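Long-range contacts in aspartate--tRNA(Asp/Asn) ligase (PDB 1N9W), which attaches aspartate to both tRNA(Asp) and tRNA(Asn), first activating the amino acid with ATP to form Asp-AMP: residues R316-R322 / G332-D338; E146-P150 / Y182-M186; T92-I96 / Y111-T115; P53-L59 / E83-L89. All coordinates share one frame; numbering follows the deposited sequence.

Interaction 1. Residues R316-R322 / G332-D338; sequences RYPRSVR and GTTRSFD
Arg322 meets Ser336 and Asp338 through two nitrogens of its guanidinium group. Arg322 NE gives a hydrogen bond to Ser336 OG (3.2 Å), close to the guanidinium plane. Its NH2 forms a salt bridge with Asp338 OD1, though the modelled separation is too short to be trusted. The Arg322 side chain bends at chi2 (-51°), and NH2 comes to lie over the centre of the Tyr317 ring. Ser336 OG donates in turn to Thr334 OG1 (2.9 Å). Thr334 OG1 then donates to Tyr317 O (2.8 Å) from above the carbonyl plane. Alongside, Arg319 N gives a nearly straight bond to Gly332 O (2.9 Å, 165°). Arg316 lays CB and CD against Thr333, while its charged end pairs with Glu329. A leucine in place of Arg322 would probably leave Ser336 OG without its donor and Asp338 without this cation. Further out, the Tyr317 ring meets that of His272, and Asp338 OD1 is also hydrogen-bonded to Ser348 OG. Ser348 is a predicted aspartate-binding residue, so the contact adjoins the probable active site of the class II domain. The relay from Arg322 NE through Ser336 OG and Thr334 OG1 to Tyr317 O fixes how both buried hydroxyls are turned.

Interaction 2. Residues E146-P150 / Y182-M186; sequences EIFTP and YKQIM
The chain at Ile147 to Pro150 runs past helix 181-190 without pairing with it. The CA atoms of Thr149 and Tyr182 are 6.6 Å apart, and those of Ile147 and Met186 8.0 Å. Both segments belong to the class II synthetase catalytic domain. The sequence here fits motif 1, the dimer-forming element of the family, with Pro150 at the place of its characteristic proline. Ile147 is hydrogen-bonded through its backbone to Tyr194 of strand 192-198, which anchors the extended chain to the sheet.

Three residues of the extended chain touch the helix. Ile147 and Met186 slide past each other in opposite directions, with Ile147 CD1 4.0 Å from Met186 CG. Ile147 sends CG1 between its backbone N and carbonyl carbon (chi1 62°), and CD1 extends from there to the helix. Next, Thr149 CG2 rests on Tyr182 CB at 3.5 Å. The hydroxyl of Thr149 is used differently: Thr149 OG1, by a hydrogen bond, and Lys183 NZ, by a salt bridge, both bind Glu195 OE1, which ties the motif 1 chain to Lys183 in the predicted aspartate-binding region 180-183.

Phe413 of the second subunit stacks on the Tyr182 ring and packs on Thr149, Pro150 and Met186, bringing the dimer interface to this contact. Pro150 crosses the tyrosine at about a right angle and makes a CH-pi contact: Pro150 CD sits over a ring face, 4.0 Å from the centroid of the Tyr182 ring.

Interaction 3. Residues T92-I96 / Y111-T115; sequences TPVEI and YRYVT
Tyr111 O, the carbonyl oxygen of the residue whose ring receives Pro93, is held by two groups of Thr115. Thr115 N bonds to Tyr111 O at 3.1 Å, and Thr115 OG1 adds a weak bond. These bonds close the first turn of the short helix 112-115. On the other segment, Thr92 OG1 donates to Val94 O at 2.9 Å, from well above the carbonyl plane. That bond ties a tight bend, from which Pro93 projects toward the helix.

Between the segments the contact is apolar. Pro93 CB lies over one face of the Tyr111 ring in a CH-pi contact, 3.5 Å from the centroid of that ring and 17° off its normal. Pro93 CG covers the same ring nearer CD2, and also approaches Tyr113 OH. Tyr113 OH itself lies at the edge of the Tyr111 ring, in its plane. Beyond the bend in sequence, Ile96 is extended (chi2 180°), and its CD1 presses on Val114. The distance from Ile96 CD1 to Val114 CG2, 3.4 Å, is tighter than usual. Val114 CG2 also touches Thr92 CG2, more loosely, at 4.2 Å.

Tyr382 of the second subunit packs on Thr92, Pro93 and Val114. The contact lies in the connection between the OB-fold anticodon-binding domain and the class II core, the two-domain layout of this subfamily.

Interaction 4. Residues P53-L59 / E83-L89; sequences PLPESAL and EVLSPAL
Leu59 and Val84 lie side by side and point the same way, with Leu59 CD2 3.9 Å from Val84 CG1. Pro53 extends this apolar patch: its CG reaches Val84 CG2 at 4.0 Å. On the other face of the sheet, Ala58 CB meets Ser86 CB. Further along, Ala88 CB packs against Leu54 CB and touches Pro55 O.

Backbone bonds join the two strands beside this patch. Ala58 N donates to Ser86 O (2.8 Å). Ala58 O accepts twice, from Leu85 N (2.8 Å) and Ser86 N (3.2 Å), both arriving from the same face of its carbonyl plane. Leu85 and Ser86 thus share one partner, and the strand pairing shifts by a residue.

Ser57 secures the type II turn from Leu54 to Ser57. Ser57 OG stands anti to the carbonyl carbon (chi1 -81°), where it accepts from Ala88 N (2.7 Å) and donates to Leu54 O (3.0 Å). Without the hydroxyl, as with an alanine here, Ala88 N would probably lose its acceptor and the turn could drift from the 83-89 chain. At the rim, a water links Leu54 N to Ala88 O. Ser86 OG is hydrogen-bonded to Met384 O of the second subunit.

The pairing of strands 58-67 and 81-84, with a classic beta bulge at Ala58, Leu85 and Ser86, belongs to the OB-fold, the tRNA anticodon-binding domain of this enzyme.

From the N terminus the contacts follow in series; none nests in or crosses another. Interaction 4 comes first and pairs the start of strand 58-67 with the end of strand 81-84 in the OB-fold. Interaction 3 then closes the linker loop around the unmodelled residues 98-110. These two touch: Glu56 packs against Thr92, Ile96 and Val114, tying the OB-fold to the linker. Interaction 2 closes the long loop containing unmodelled residues 151-179 and joins the edge of the catalytic sheet to helix 181-190. Interaction 1 closes the short loop between strands 311-315 and 336-341, its centre about 24 Å from that of interaction 2. Interactions 2, 3 and 4 also meet the second subunit.

Interaction 1. Residues R316-R322 / G332-D338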
loop_
_atom_site.group_PDB
_atom_site.type_symbol
_atom_site.label_atom_id
_atom_site.label_comp_id
_atom_site.label_asym_id
_atom_site.label_seq_id
_atom_site.Cartn_x
_atom_site.Cartn_y
_atom_site.Cartn_z
ATOM N N ARG B 316 17.536 -0.592 25.004
ATOM C CA ARG B 316 17.464 0.132 26.275
ATOM C C ARG B 316 17.953 1.575 26.227
ATOM O O ARG B 316 19.089 1.865 26.593
ATOM C CB ARG B 316 18.239 -0.626 27.359
ATOM C CG ARG B 316 17.654 -1.983 27.733
ATOM C CD ARG B 316 16.265 -1.860 28.346
ATOM N NE ARG B 316 15.715 -3.160 28.719
ATOM C CZ ARG B 316 16.238 -3.955 29.649
ATOM N NH1 ARG B 316 17.328 -3.583 30.309
ATOM N NH2 ARG B 316 15.674 -5.126 29.916
ATOM N N TYR B 317 17.084 2.480 25.790
ATOM C CA TYR B 317 17.421 3.898 25.723
ATOM C C TYR B 317 16.959 4.596 27.000
ATOM O O TYR B 317 16.013 4.148 27.648
ATOM C CB TYR B 317 16.744 4.558 24.520
ATOM C CG TYR B 317 17.463 4.379 23.201
ATOM C CD1 TYR B 317 17.591 3.121 22.611
ATOM C CD2 TYR B 317 18.011 5.476 22.537
ATOM C CE1 TYR B 317 18.248 2.962 21.392
ATOM C CE2 TYR B 317 18.669 5.328 21.320
ATOM C CZ TYR B 317 18.786 4.070 20.754
ATOM O OH TYR B 317 19.441 3.917 19.556
ATOM N N PRO B 318 17.631 5.697 27.385
ATOM C CA PRO B 318 17.275 6.456 28.592
ATOM C C PRO B 318 15.866 7.040 28.475
ATOM O O PRO B 318 15.503 7.586 27.436
ATOM C CB PRO B 318 18.339 7.551 28.635
ATOM C CG PRO B 318 19.522 6.887 28.015
ATOM C CD PRO B 318 18.909 6.180 26.829
ATOM N N ARG B 319 15.077 6.931 29.536
ATOM C CA ARG B 319 13.723 7.458 29.504
ATOM C C ARG B 319 13.669 8.894 28.999
ATOM O O ARG B 319 12.701 9.297 28.349
ATOM C CB ARG B 319 13.082 7.400 30.888
ATOM C CG ARG B 319 12.708 6.013 31.359
ATOM C CD ARG B 319 11.779 6.124 32.551
ATOM N NE ARG B 319 10.623 6.961 32.234
ATOM C CZ ARG B 319 9.727 7.378 33.126
ATOM N NH1 ARG B 319 9.850 7.039 34.401
ATOM N NH2 ARG B 319 8.708 8.133 32.741
ATOM N N SER B 320 14.709 9.666 29.291
ATOM C CA SER B 320 14.763 11.068 28.871
ATOM C C SER B 320 14.868 11.244 27.356
ATOM O O SER B 320 14.566 12.315 26.830
ATOM C CB SER B 320 15.945 11.771 29.547
ATOM O OG SER B 320 17.172 11.144 29.220
ATOM N N VAL B 321 15.288 10.188 26.664
ATOM C CA VAL B 321 15.443 10.226 25.213
ATOM C C VAL B 321 14.178 9.802 24.461
ATOM O O VAL B 321 13.871 10.340 23.398
ATOM C CB VAL B 321 16.605 9.315 24.759
ATOM C CG1 VAL B 321 16.794 9.417 23.256
ATOM C CG2 VAL B 321 17.878 9.700 25.486
ATOM N N ARG B 322 13.452 8.837 25.018
ATOM C CA ARG B 322 12.230 8.334 24.399
ATOM C C ARG B 322 10.977 9.041 24.913
ATOM O O ARG B 322 10.949 9.534 26.042
ATOM C CB ARG B 322 12.095 6.833 24.649
ATOM C CG ARG B 322 13.228 5.997 24.084
ATOM C CD ARG B 322 13.486 6.320 22.622
ATOM N NE ARG B 322 14.017 5.162 21.914
ATOM C CZ ARG B 322 14.689 5.223 20.772
ATOM N NH1 ARG B 322 14.928 6.395 20.196
ATOM N NH2 ARG B 322 15.124 4.106 20.206
ATOM N N GLY B 332 16.215 3.176 34.742
ATOM C CA GLY B 332 16.332 4.404 33.979
ATOM C C GLY B 332 16.075 4.246 32.492
ATOM O O GLY B 332 15.774 5.223 31.805
ATOM N N THR B 333 16.187 3.018 31.992
ATOM C CA THR B 333 15.985 2.751 30.570
ATOM C C THR B 333 14.519 2.590 30.173
ATOM O O THR B 333 13.608 2.948 30.924
ATOM C CB THR B 333 16.751 1.480 30.124
ATOM O OG1 THR B 333 16.213 0.329 30.785
ATOM C CG2 THR B 333 18.230 1.602 30.457
ATOM N N THR B 334 14.311 2.057 28.973
ATOM C CA THR B 334 12.981 1.818 28.424
ATOM C C THR B 334 13.038 0.604 27.506
ATOM O O THR B 334 14.116 0.189 27.084
ATOM C CB THR B 334 12.479 3.024 27.599
ATOM O OG1 THR B 334 13.496 3.431 26.679
ATOM C CG2 THR B 334 12.125 4.185 28.506
ATOM N N ARG B 335 11.876 0.036 27.204
ATOM C CA ARG B 335 11.801 -1.123 26.325
ATOM C C ARG B 335 11.728 -0.674 24.870
ATOM O O ARG B 335 10.859 -1.107 24.112
ATOM C CB ARG B 335 10.575 -1.965 26.666
ATOM C CG ARG B 335 10.641 -2.603 28.032
ATOM C CD ARG B 335 9.422 -3.466 28.276
ATOM N NE ARG B 335 9.490 -4.134 29.569
ATOM C CZ ARG B 335 8.563 -4.965 30.026
ATOM N NH1 ARG B 335 7.491 -5.232 29.293
ATOM N NH2 ARG B 335 8.709 -5.530 31.218
ATOM N N SER B 336 12.652 0.203 24.495
ATOM C CA SER B 336 12.719 0.731 23.143
ATOM C C SER B 336 13.972 0.216 22.440
ATOM O O SER B 336 14.880 -0.315 23.085
ATOM C CB SER B 336 12.740 2.260 23.182
ATOM O OG SER B 336 13.845 2.726 23.938
ATOM N N PHE B 337 14.012 0.374 21.118
ATOM C CA PHE B 337 15.151 -0.068 20.320
ATOM C C PHE B 337 15.208 0.652 18.969
ATOM O O PHE B 337 14.195 1.138 18.467
ATOM C CB PHE B 337 15.089 -1.591 20.099
ATOM C CG PHE B 337 13.905 -2.051 19.280
ATOM C CD1 PHE B 337 13.901 -1.918 17.893
ATOM C CD2 PHE B 337 12.783 -2.590 19.901
ATOM C CE1 PHE B 337 12.796 -2.315 17.136
ATOM C CE2 PHE B 337 11.673 -2.991 19.153
ATOM C CZ PHE B 337 11.683 -2.849 17.770
ATOM N N ASP B 338 16.407 0.717 18.400
ATOM C CA ASP B 338 16.641 1.347 17.111
ATOM C C ASP B 338 17.431 0.362 16.285
ATOM O O ASP B 338 18.325 -0.299 16.806
ATOM C CB ASP B 338 17.456 2.628 17.278
ATOM C CG ASP B 338 16.592 3.850 17.444
ATOM O OD1 ASP B 338 15.409 3.698 17.809
ATOM O OD2 ASP B 338 17.098 4.972 17.213
#

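Interaction 2. Residues E146-P150 / Y182-M186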
loop_
_atom_site.group_PDB
_atom_site.type_symbol
_atom_site.label_atom_id
_atom_site.label_comp_id
_atom_site.label_asym_id
_atom_site.label_seq_id
_atom_site.Cartn_x
_atom_site.Cartn_y
_atom_site.Cartn_z
ATOM N N GLU B 146 -4.041 -4.360 7.324
ATOM C CA GLU B 146 -3.583 -3.063 6.828
ATOM C C GLU B 146 -4.625 -2.010 7.174
ATOM O O GLU B 146 -5.825 -2.226 6.987
ATOM C CB GLU B 146 -3.367 -3.102 5.308
ATOM C CG GLU B 146 -3.049 -1.743 4.669
ATOM C CD GLU B 146 -2.422 -1.858 3.282
ATOM O OE1 GLU B 146 -2.814 -2.763 2.514
ATOM O OE2 GLU B 146 -1.544 -1.026 2.955
ATOM N N ILE B 147 -4.169 -0.876 7.696
ATOM C CA ILE B 147 -5.076 0.197 8.050
ATOM C C ILE B 147 -4.698 1.477 7.332
ATOM O O ILE B 147 -3.599 1.602 6.785
ATOM C CB ILE B 147 -5.058 0.490 9.552
ATOM C CG1 ILE B 147 -3.653 0.943 9.964
ATOM C CG2 ILE B 147 -5.521 -0.745 10.323
ATOM C CD1 ILE B 147 -3.482 1.174 11.446
ATOM N N PHE B 148 -5.625 2.428 7.355
ATOM C CA PHE B 148 -5.433 3.719 6.719
ATOM C C PHE B 148 -5.919 4.801 7.675
ATOM O O PHE B 148 -7.122 4.974 7.862
ATOM C CB PHE B 148 -6.222 3.757 5.408
ATOM C CG PHE B 148 -5.967 2.564 4.526
ATOM C CD1 PHE B 148 -6.681 1.383 4.701
ATOM C CD2 PHE B 148 -4.971 2.603 3.558
ATOM C CE1 PHE B 148 -6.394 0.256 3.935
ATOM C CE2 PHE B 148 -4.676 1.481 2.787
ATOM C CZ PHE B 148 -5.391 0.309 2.973
ATOM N N THR B 149 -4.977 5.514 8.286
ATOM C CA THR B 149 -5.303 6.563 9.245
ATOM C C THR B 149 -5.128 7.967 8.666
ATOM O O THR B 149 -4.491 8.152 7.626
ATOM C CB THR B 149 -4.446 6.434 10.530
ATOM O OG1 THR B 149 -3.058 6.524 10.201
ATOM C CG2 THR B 149 -4.716 5.095 11.214
ATOM N N PRO B 150 -5.701 8.977 9.336
ATOM C CA PRO B 150 -5.594 10.362 8.863
ATOM C C PRO B 150 -4.165 10.906 8.929
ATOM O O PRO B 150 -3.635 11.399 7.930
ATOM C CB PRO B 150 -6.546 11.114 9.792
ATOM C CG PRO B 150 -7.576 10.058 10.141
ATOM C CD PRO B 150 -6.695 8.871 10.419
ATOM N N TYR B 182 -3.576 6.589 16.639
ATOM C CA TYR B 182 -4.459 5.807 15.791
ATOM C C TYR B 182 -4.010 4.358 15.688
ATOM O O TYR B 182 -4.831 3.451 15.752
ATOM C CB TYR B 182 -4.561 6.427 14.397
ATOM C CG TYR B 182 -5.232 7.784 14.385
ATOM C CD1 TYR B 182 -6.381 8.026 15.145
ATOM C CD2 TYR B 182 -4.739 8.821 13.587
ATOM C CE1 TYR B 182 -7.024 9.268 15.111
ATOM C CE2 TYR B 182 -5.374 10.065 13.541
ATOM C CZ TYR B 182 -6.515 10.279 14.304
ATOM O OH TYR B 182 -7.151 11.498 14.248
ATOM N N LYS B 183 -2.710 4.135 15.545
ATOM C CA LYS B 183 -2.215 2.774 15.435
ATOM C C LYS B 183 -2.432 1.986 16.725
ATOM O O LYS B 183 -2.579 0.764 16.691
ATOM C CB LYS B 183 -0.735 2.785 15.040
ATOM C CG LYS B 183 -0.493 3.389 13.662
ATOM C CD LYS B 183 0.984 3.555 13.346
ATOM C CE LYS B 183 1.199 4.023 11.902
ATOM N NZ LYS B 183 0.531 5.313 11.565
ATOM N N GLN B 184 -2.461 2.672 17.862
ATOM C CA GLN B 184 -2.676 1.979 19.129
ATOM C C GLN B 184 -4.142 1.616 19.264
ATOM O O GLN B 184 -4.486 0.506 19.673
ATOM C CB GLN B 184 -2.238 2.859 20.294
ATOM C CG GLN B 184 -0.812 3.324 20.144
ATOM C CD GLN B 184 -0.331 4.102 21.330
ATOM O OE1 GLN B 184 0.222 3.475 22.263
ATOM N NE2 GLN B 184 -0.523 5.336 21.339
ATOM N N ILE B 185 -5.003 2.556 18.902
ATOM C CA ILE B 185 -6.432 2.319 18.957
ATOM C C ILE B 185 -6.778 1.153 18.049
ATOM O O ILE B 185 -7.610 0.316 18.397
ATOM C CB ILE B 185 -7.221 3.549 18.496
ATOM C CG1 ILE B 185 -6.946 4.721 19.441
ATOM C CG2 ILE B 185 -8.708 3.229 18.448
ATOM C CD1 ILE B 185 -7.655 5.999 19.054
ATOM N N MET B 186 -6.141 1.084 16.884
ATOM C CA MET B 186 -6.446 -0.012 15.970
ATOM C C MET B 186 -5.913 -1.348 16.491
ATOM O O MET B 186 -6.380 -2.403 16.073
ATOM C CB MET B 186 -5.929 0.292 14.553
ATOM C CG MET B 186 -6.677 1.442 13.853
ATOM S SD MET B 186 -8.477 1.347 13.977
ATOM C CE MET B 186 -8.805 0.092 12.782
#

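Interaction 3. Residues T92-I96 / Y111-T115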
loop_
_atom_site.group_PDB
_atom_site.type_symbol
_atom_site.label_atom_id
_atom_site.label_comp_id
_atom_site.label_asym_id
_atom_site.label_seq_id
_atom_site.Cartn_x
_atom_site.Cartn_y
_atom_site.Cartn_z
ATOM N N THR B 92 16.756 15.734 -25.335
ATOM C CA THR B 92 16.723 15.648 -23.882
ATOM C C THR B 92 17.783 16.570 -23.291
ATOM O O THR B 92 18.909 16.632 -23.784
ATOM C CB THR B 92 16.972 14.210 -23.400
ATOM O OG1 THR B 92 18.185 13.714 -23.974
ATOM C CG2 THR B 92 15.814 13.311 -23.803
ATOM N N PRO B 93 17.428 17.308 -22.229
ATOM C CA PRO B 93 18.345 18.236 -21.563
ATOM C C PRO B 93 19.677 17.569 -21.247
ATOM O O PRO B 93 20.735 18.192 -21.334
ATOM C CB PRO B 93 17.578 18.624 -20.304
ATOM C CG PRO B 93 16.156 18.594 -20.774
ATOM C CD PRO B 93 16.113 17.308 -21.562
ATOM N N VAL B 94 19.613 16.295 -20.880
ATOM C CA VAL B 94 20.806 15.522 -20.563
ATOM C C VAL B 94 20.696 14.174 -21.273
ATOM O O VAL B 94 19.594 13.650 -21.444
ATOM C CB VAL B 94 20.936 15.303 -19.031
ATOM C CG1 VAL B 94 22.076 14.339 -18.729
ATOM C CG2 VAL B 94 21.183 16.637 -18.334
ATOM N N GLU B 95 21.826 13.622 -21.706
ATOM C CA GLU B 95 21.812 12.329 -22.383
ATOM C C GLU B 95 21.392 11.248 -21.392
ATOM O O GLU B 95 22.201 10.780 -20.592
ATOM C CB GLU B 95 23.193 11.983 -22.950
ATOM C CG GLU B 95 23.596 12.755 -24.198
ATOM C CD GLU B 95 24.896 12.227 -24.804
ATOM O OE1 GLU B 95 25.935 12.244 -24.108
ATOM O OE2 GLU B 95 24.876 11.794 -25.976
ATOM N N ILE B 96 20.120 10.862 -21.447
ATOM C CA ILE B 96 19.599 9.830 -20.560
ATOM C C ILE B 96 20.471 8.569 -20.569
ATOM O O ILE B 96 20.791 8.028 -19.509
ATOM C CB ILE B 96 18.139 9.481 -20.934
ATOM C CG1 ILE B 96 17.239 10.671 -20.588
ATOM C CG2 ILE B 96 17.673 8.230 -20.201
ATOM C CD1 ILE B 96 15.788 10.465 -20.913
ATOM N N TYR B 111 16.191 17.210 -13.945
ATOM C CA TYR B 111 15.124 17.053 -14.932
ATOM C C TYR B 111 14.414 15.721 -14.747
ATOM O O TYR B 111 14.180 14.990 -15.712
ATOM C CB TYR B 111 15.689 17.115 -16.350
ATOM C CG TYR B 111 16.446 18.380 -16.661
ATOM C CD1 TYR B 111 17.750 18.572 -16.200
ATOM C CD2 TYR B 111 15.853 19.396 -17.415
ATOM C CE1 TYR B 111 18.443 19.742 -16.484
ATOM C CE2 TYR B 111 16.536 20.567 -17.702
ATOM C CZ TYR B 111 17.830 20.733 -17.234
ATOM O OH TYR B 111 18.502 21.896 -17.518
ATOM N N ARG B 112 14.085 15.421 -13.496
ATOM C CA ARG B 112 13.407 14.187 -13.117
ATOM C C ARG B 112 12.385 13.656 -14.119
ATOM O O ARG B 112 12.466 12.502 -14.535
ATOM C CB ARG B 112 12.702 14.372 -11.766
ATOM C CG ARG B 112 13.581 14.246 -10.532
ATOM C CD ARG B 112 14.008 12.808 -10.294
ATOM N NE ARG B 112 14.253 12.547 -8.878
ATOM C CZ ARG B 112 14.670 11.382 -8.391
ATOM N NH1 ARG B 112 14.898 10.363 -9.208
ATOM N NH2 ARG B 112 14.854 11.232 -7.082
ATOM N N TYR B 113 11.420 14.497 -14.486
ATOM C CA TYR B 113 10.357 14.095 -15.406
ATOM C C TYR B 113 10.829 13.270 -16.603
ATOM O O TYR B 113 10.034 12.572 -17.227
ATOM C CB TYR B 113 9.553 15.326 -15.872
ATOM C CG TYR B 113 10.329 16.344 -16.686
ATOM C CD1 TYR B 113 10.420 16.231 -18.072
ATOM C CD2 TYR B 113 11.030 17.379 -16.062
ATOM C CE1 TYR B 113 11.198 17.112 -18.820
ATOM C CE2 TYR B 113 11.814 18.269 -16.802
ATOM C CZ TYR B 113 11.897 18.126 -18.178
ATOM O OH TYR B 113 12.714 18.962 -18.906
ATOM N N VAL B 114 12.123 13.332 -16.912
ATOM C CA VAL B 114 12.650 12.578 -18.035
ATOM C C VAL B 114 13.858 11.693 -17.673
ATOM O O VAL B 114 13.976 10.565 -18.168
ATOM C CB VAL B 114 12.964 13.535 -19.227
ATOM C CG1 VAL B 114 14.061 14.528 -18.839
ATOM C CG2 VAL B 114 13.352 12.729 -20.453
ATOM N N THR B 115 14.737 12.177 -16.800
ATOM C CA THR B 115 15.916 11.402 -16.391
ATOM C C THR B 115 15.543 10.192 -15.543
ATOM O O THR B 115 16.313 9.240 -15.433
ATOM C CB THR B 115 16.909 12.259 -15.563
ATOM O OG1 THR B 115 16.228 12.843 -14.436
ATOM C CG2 THR B 115 17.494 13.355 -16.419
#

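Interaction 4. Residues P53-L59 / E83-L89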
loop_
_atom_site.group_PDB
_atom_site.type_symbol
_atom_site.label_atom_id
_atom_site.label_comp_id
_atom_site.label_asym_id
_atom_site.label_seq_id
_atom_site.Cartn_x
_atom_site.Cartn_y
_atom_site.Cartn_z
ATOM N N PRO B 53 13.199 9.373 -35.605
ATOM C CA PRO B 53 12.650 10.381 -34.695
ATOM C C PRO B 53 13.699 10.651 -33.619
ATOM O O PRO B 53 14.716 9.957 -33.573
ATOM C CB PRO B 53 11.410 9.692 -34.138
ATOM C CG PRO B 53 11.876 8.270 -34.006
ATOM C CD PRO B 53 12.659 8.035 -35.296
ATOM N N LEU B 54 13.465 11.638 -32.757
ATOM C CA LEU B 54 14.427 11.966 -31.702
ATOM C C LEU B 54 14.430 10.949 -30.562
ATOM O O LEU B 54 13.515 10.141 -30.433
ATOM C CB LEU B 54 14.133 13.366 -31.120
ATOM C CG LEU B 54 14.471 14.596 -31.979
ATOM C CD1 LEU B 54 13.909 15.897 -31.344
ATOM C CD2 LEU B 54 15.990 14.688 -32.127
ATOM N N PRO B 55 15.490 10.968 -29.732
ATOM C CA PRO B 55 15.570 10.043 -28.601
ATOM C C PRO B 55 14.384 10.321 -27.669
ATOM O O PRO B 55 13.888 11.455 -27.601
ATOM C CB PRO B 55 16.907 10.396 -27.955
ATOM C CG PRO B 55 17.730 10.851 -29.119
ATOM C CD PRO B 55 16.766 11.681 -29.929
ATOM N N GLU B 56 13.952 9.282 -26.963
ATOM C CA GLU B 56 12.830 9.325 -26.033
ATOM C C GLU B 56 11.467 9.336 -26.725
ATOM O O GLU B 56 10.449 9.639 -26.106
ATOM C CB GLU B 56 12.950 10.508 -25.051
ATOM C CG GLU B 56 13.990 10.297 -23.939
ATOM C CD GLU B 56 13.913 8.913 -23.285
ATOM O OE1 GLU B 56 12.799 8.458 -22.936
ATOM O OE2 GLU B 56 14.976 8.275 -23.118
ATOM N N SER B 57 11.440 9.023 -28.016
ATOM C CA SER B 57 10.163 8.947 -28.724
ATOM C C SER B 57 9.597 7.581 -28.352
ATOM O O SER B 57 10.357 6.628 -28.133
ATOM C CB SER B 57 10.362 9.023 -30.245
ATOM O OG SER B 57 10.530 10.356 -30.689
ATOM N N ALA B 58 8.276 7.481 -28.253
ATOM C CA ALA B 58 7.642 6.206 -27.931
ATOM C C ALA B 58 7.504 5.461 -29.251
ATOM O O ALA B 58 7.033 6.023 -30.241
ATOM C CB ALA B 58 6.277 6.436 -27.298
ATOM N N LEU B 59 7.914 4.198 -29.264
ATOM C CA LEU B 59 7.872 3.403 -30.485
ATOM C C LEU B 59 7.255 2.019 -30.372
ATOM O O LEU B 59 7.118 1.440 -29.292
ATOM C CB LEU B 59 9.291 3.183 -31.004
ATOM C CG LEU B 59 10.306 4.298 -31.158
ATOM C CD1 LEU B 59 11.615 3.657 -31.571
ATOM C CD2 LEU B 59 9.847 5.315 -32.181
ATOM N N GLU B 83 7.146 1.944 -36.052
ATOM C CA GLU B 83 6.066 2.929 -35.949
ATOM C C GLU B 83 6.357 3.845 -34.759
ATOM O O GLU B 83 6.623 3.372 -33.655
ATOM C CB GLU B 83 4.703 2.235 -35.739
ATOM C CG GLU B 83 3.535 3.225 -35.556
ATOM C CD GLU B 83 2.170 2.573 -35.280
ATOM O OE1 GLU B 83 1.166 3.315 -35.197
ATOM O OE2 GLU B 83 2.086 1.338 -35.143
ATOM N N VAL B 84 6.320 5.152 -34.998
ATOM C CA VAL B 84 6.558 6.119 -33.938
ATOM C C VAL B 84 5.196 6.428 -33.337
ATOM O O VAL B 84 4.349 7.018 -33.997
ATOM C CB VAL B 84 7.188 7.415 -34.497
ATOM C CG1 VAL B 84 7.657 8.319 -33.360
ATOM C CG2 VAL B 84 8.353 7.062 -35.405
ATOM N N LEU B 85 4.981 5.999 -32.097
ATOM C CA LEU B 85 3.707 6.214 -31.415
ATOM C C LEU B 85 3.585 7.636 -30.876
ATOM O O LEU B 85 2.491 8.193 -30.804
ATOM C CB LEU B 85 3.573 5.216 -30.259
ATOM C CG LEU B 85 3.697 3.750 -30.682
ATOM C CD1 LEU B 85 3.771 2.845 -29.458
ATOM C CD2 LEU B 85 2.490 3.390 -31.566
ATOM N N SER B 86 4.720 8.213 -30.500
ATOM C CA SER B 86 4.739 9.559 -29.954
ATOM C C SER B 86 6.145 10.121 -30.066
ATOM O O SER B 86 7.009 9.824 -29.248
ATOM C CB SER B 86 4.316 9.530 -28.484
ATOM O OG SER B 86 4.329 10.815 -27.920
ATOM N N PRO B 87 6.396 10.939 -31.097
ATOM C CA PRO B 87 7.714 11.544 -31.306
ATOM C C PRO B 87 8.068 12.613 -30.279
ATOM O O PRO B 87 7.234 13.447 -29.913
ATOM C CB PRO B 87 7.612 12.122 -32.719
ATOM C CG PRO B 87 6.165 12.500 -32.821
ATOM C CD PRO B 87 5.462 11.314 -32.181
ATOM N N ALA B 88 9.305 12.584 -29.806
ATOM C CA ALA B 88 9.746 13.587 -28.853
ATOM C C ALA B 88 9.952 14.849 -29.698
ATOM O O ALA B 88 10.288 14.754 -30.872
ATOM C CB ALA B 88 11.038 13.154 -28.195
ATOM N N LEU B 89 9.746 16.027 -29.119
ATOM C CA LEU B 89 9.889 17.261 -29.888
ATOM C C LEU B 89 11.223 17.965 -29.704
ATOM O O LEU B 89 11.670 18.686 -30.589
ATOM C CB LEU B 89 8.760 18.238 -29.534
ATOM C CG LEU B 89 7.308 17.819 -29.808
ATOM C CD1 LEU B 89 6.360 18.973 -29.486
ATOM C CD2 LEU B 89 7.164 17.424 -31.271
HETATM O O HOH W 1 11.049 13.122 -32.916
#